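Local coordinates for protein Methylcobalamin\: coenzyme M methyltransferase (Methanosarcina mazei, PDB 4AY7) that transfers the methyl group of a methylated corrinoid to coenzyme M, a zinc-dependent step of methanogenesis, at residues A[241-247]-A[262-268]. Residues are numbered along the deposited sequence; the frame is centred on the assembly and turned at random.
Sequences SVTVLHI and GFEGLSV. With ZN (zinc ion), chain C.
His246 and Ser267 meet toward the C-terminal ends of two adjacent parallel strands, where the imidazole donates from ND1 to Ser267 OG (2.8 Å), the hydroxyl lying slightly out of the ring plane. With CG anti to the backbone N (chi1 173°), the ring reaches forward along the strand, and its other nitrogen, NE2, binds the zinc ion at 2.2 Å. Ser267 is thus a second-shell residue that, together with the zinc bond, restrains the rotation of the ring; Cys248 and Cys325 also bind this metal.

Backbone hydrogen bonds join the strands in parallel register: Gly265 N gives to Thr243 O, Leu245 N to Gly265 O, and Ser267 N to Leu245 O (2.9 Å). Nearer the N-terminal side, a side chain takes over from the backbone as acceptor. The bent chain of Glu264 passes Val242 CG1 and brings OE1 to Thr243 N (3.0 Å) in an almost straight bond (176°); the N-H comes to OE1 from above the carboxylate plane.

Apolar packing lies on the Leu245 face. Leu245 CB sits over the centre of the Phe263 ring, 3.7 Å from its centroid in a CH-pi contact, while Leu266 CD2 comes alongside that same CB at 3.9 Å. The Thr243 side chain crosses that of Phe263 at about a right angle, with OG1 3.2 Å from Phe263 CD2. Replacing Phe263 by alanine would remove the ring, which would probably leave Leu245 CB without its aromatic cover and open a gap against helix 221-238.

These strands, linked through helix 252-259, form a right-handed beta-alpha-beta unit of the TIM barrel of the URO-D family. Strand 206-210 pairs with 242-246 along its other edge, helix 15-24 packs on Val242 and Val244, and Leu232, Phe235 and Ala236 of helix 221-238 touch Phe263.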
loop_
_atom_site.group_PDB
_atom_site.type_symbol
_atom_site.label_atom_id
_atom_site.label_comp_id
_atom_site.label_asym_id
_atom_site.label_seq_id
_atom_site.Cartn_x
_atom_site.Cartn_y
_atom_site.Cartn_z
ATOM N N SER A 241 -12.639 2.252 7.363
ATOM C CA SER A 241 -11.448 2.703 8.131
ATOM C C SER A 241 -10.816 3.881 7.408
ATOM O O SER A 241 -11.168 4.192 6.241
ATOM C CB SER A 241 -10.376 1.584 8.240
ATOM O OG SER A 241 -9.819 1.308 6.954
ATOM N N VAL A 242 -9.857 4.488 8.100
ATOM C CA VAL A 242 -8.881 5.333 7.461
ATOM C C VAL A 242 -8.206 4.576 6.336
ATOM O O VAL A 242 -7.939 3.349 6.429
ATOM C CB VAL A 242 -7.895 5.908 8.516
ATOM C CG1 VAL A 242 -6.672 6.554 7.837
ATOM C CG2 VAL A 242 -8.669 6.853 9.485
ATOM N N THR A 243 -8.115 5.258 5.188
ATOM C CA THR A 243 -7.458 4.696 4.010
ATOM C C THR A 243 -6.327 5.591 3.474
ATOM O O THR A 243 -6.313 6.823 3.686
ATOM C CB THR A 243 -8.451 4.442 2.878
ATOM O OG1 THR A 243 -9.041 5.667 2.541
ATOM C CG2 THR A 243 -9.586 3.451 3.251
ATOM N N VAL A 244 -5.446 4.968 2.707
ATOM C CA VAL A 244 -4.295 5.582 2.075
ATOM C C VAL A 244 -4.185 5.063 0.640
ATOM O O VAL A 244 -4.306 3.857 0.383
ATOM C CB VAL A 244 -2.983 5.288 2.874
ATOM C CG1 VAL A 244 -1.751 5.850 2.183
ATOM C CG2 VAL A 244 -3.021 5.916 4.260
ATOM N N LEU A 245 -3.926 5.953 -0.302
ATOM C CA LEU A 245 -3.770 5.610 -1.699
ATOM C C LEU A 245 -2.308 5.826 -2.092
ATOM O O LEU A 245 -1.780 6.933 -1.980
ATOM C CB LEU A 245 -4.660 6.489 -2.558
ATOM C CG LEU A 245 -4.430 6.445 -4.028
ATOM C CD1 LEU A 245 -4.864 5.036 -4.481
ATOM C CD2 LEU A 245 -5.313 7.451 -4.728
ATOM N N HIS A 246 -1.699 4.764 -2.597
ATOM C CA HIS A 246 -0.343 4.829 -3.093
ATOM C C HIS A 246 -0.317 4.594 -4.580
ATOM O O HIS A 246 -0.751 3.492 -5.021
ATOM C CB HIS A 246 0.505 3.835 -2.357
ATOM C CG HIS A 246 1.888 3.728 -2.944
ATOM N ND1 HIS A 246 2.877 4.520 -2.578
ATOM C CD2 HIS A 246 2.396 2.930 -3.964
ATOM C CE1 HIS A 246 3.963 4.312 -3.339
ATOM N NE2 HIS A 246 3.703 3.301 -4.137
ATOM N N ILE A 247 0.179 5.532 -5.373
ATOM C CA ILE A 247 0.249 5.318 -6.833
ATOM C C ILE A 247 1.675 5.622 -7.195
ATOM O O ILE A 247 2.180 6.719 -6.906
ATOM C CB ILE A 247 -0.723 6.174 -7.676
ATOM C CG1 ILE A 247 -2.187 5.790 -7.400
ATOM C CG2 ILE A 247 -0.480 6.034 -9.200
ATOM C CD1 ILE A 247 -3.210 6.645 -8.200
ATOM N N GLY A 262 -10.965 11.000 -1.781
ATOM C CA GLY A 262 -11.522 10.641 -0.488
ATOM C C GLY A 262 -10.706 9.801 0.454
ATOM O O GLY A 262 -11.192 9.410 1.509
ATOM N N PHE A 263 -9.445 9.602 0.121
ATOM C CA PHE A 263 -8.516 8.927 1.011
ATOM C C PHE A 263 -7.952 9.914 1.993
ATOM O O PHE A 263 -7.651 11.021 1.602
ATOM C CB PHE A 263 -7.368 8.342 0.183
ATOM C CG PHE A 263 -7.797 7.203 -0.691
ATOM C CD1 PHE A 263 -8.358 7.480 -1.945
ATOM C CD2 PHE A 263 -7.600 5.874 -0.302
ATOM C CE1 PHE A 263 -8.779 6.443 -2.779
ATOM C CE2 PHE A 263 -8.004 4.843 -1.127
ATOM C CZ PHE A 263 -8.605 5.118 -2.369
ATOM N N GLU A 264 -7.801 9.522 3.243
ATOM C CA GLU A 264 -7.121 10.384 4.199
ATOM C C GLU A 264 -5.726 10.751 3.757
ATOM O O GLU A 264 -5.320 11.901 3.908
ATOM C CB GLU A 264 -7.035 9.719 5.550
ATOM C CG GLU A 264 -8.305 9.860 6.345
ATOM C CD GLU A 264 -9.427 8.974 5.972
ATOM O OE1 GLU A 264 -9.202 8.085 5.134
ATOM O OE2 GLU A 264 -10.569 9.206 6.520
ATOM N N GLY A 265 -4.967 9.759 3.400
ATOM C CA GLY A 265 -3.591 9.969 3.015
ATOM C C GLY A 265 -3.301 9.556 1.606
ATOM O O GLY A 265 -3.904 8.578 1.055
ATOM N N LEU A 266 -2.344 10.271 1.039
ATOM C CA LEU A 266 -1.699 9.917 -0.171
ATOM C C LEU A 266 -0.206 9.567 0.007
ATOM O O LEU A 266 0.574 10.277 0.587
ATOM C CB LEU A 266 -1.857 11.009 -1.225
ATOM C CG LEU A 266 -3.246 11.470 -1.509
ATOM C CD1 LEU A 266 -3.146 12.614 -2.493
ATOM C CD2 LEU A 266 -4.101 10.341 -2.080
ATOM N N SER A 267 0.166 8.389 -0.479
ATOM C CA SER A 267 1.566 7.867 -0.353
ATOM C C SER A 267 2.172 8.057 -1.696
ATOM O O SER A 267 1.685 7.492 -2.702
ATOM C CB SER A 267 1.571 6.427 0.055
ATOM O OG SER A 267 2.827 5.805 -0.139
ATOM N N VAL A 268 3.306 8.754 -1.716
ATOM C CA VAL A 268 3.951 9.161 -2.936
ATOM C C VAL A 268 5.483 8.888 -2.895
ATOM O O VAL A 268 6.078 8.805 -1.837
ATOM C CB VAL A 268 3.869 10.675 -3.169
ATOM C CG1 VAL A 268 2.420 11.063 -3.387
ATOM C CG2 VAL A 268 4.490 11.438 -1.972
HETATM ZN ZN ZN C . 5.108 2.763 -5.788
#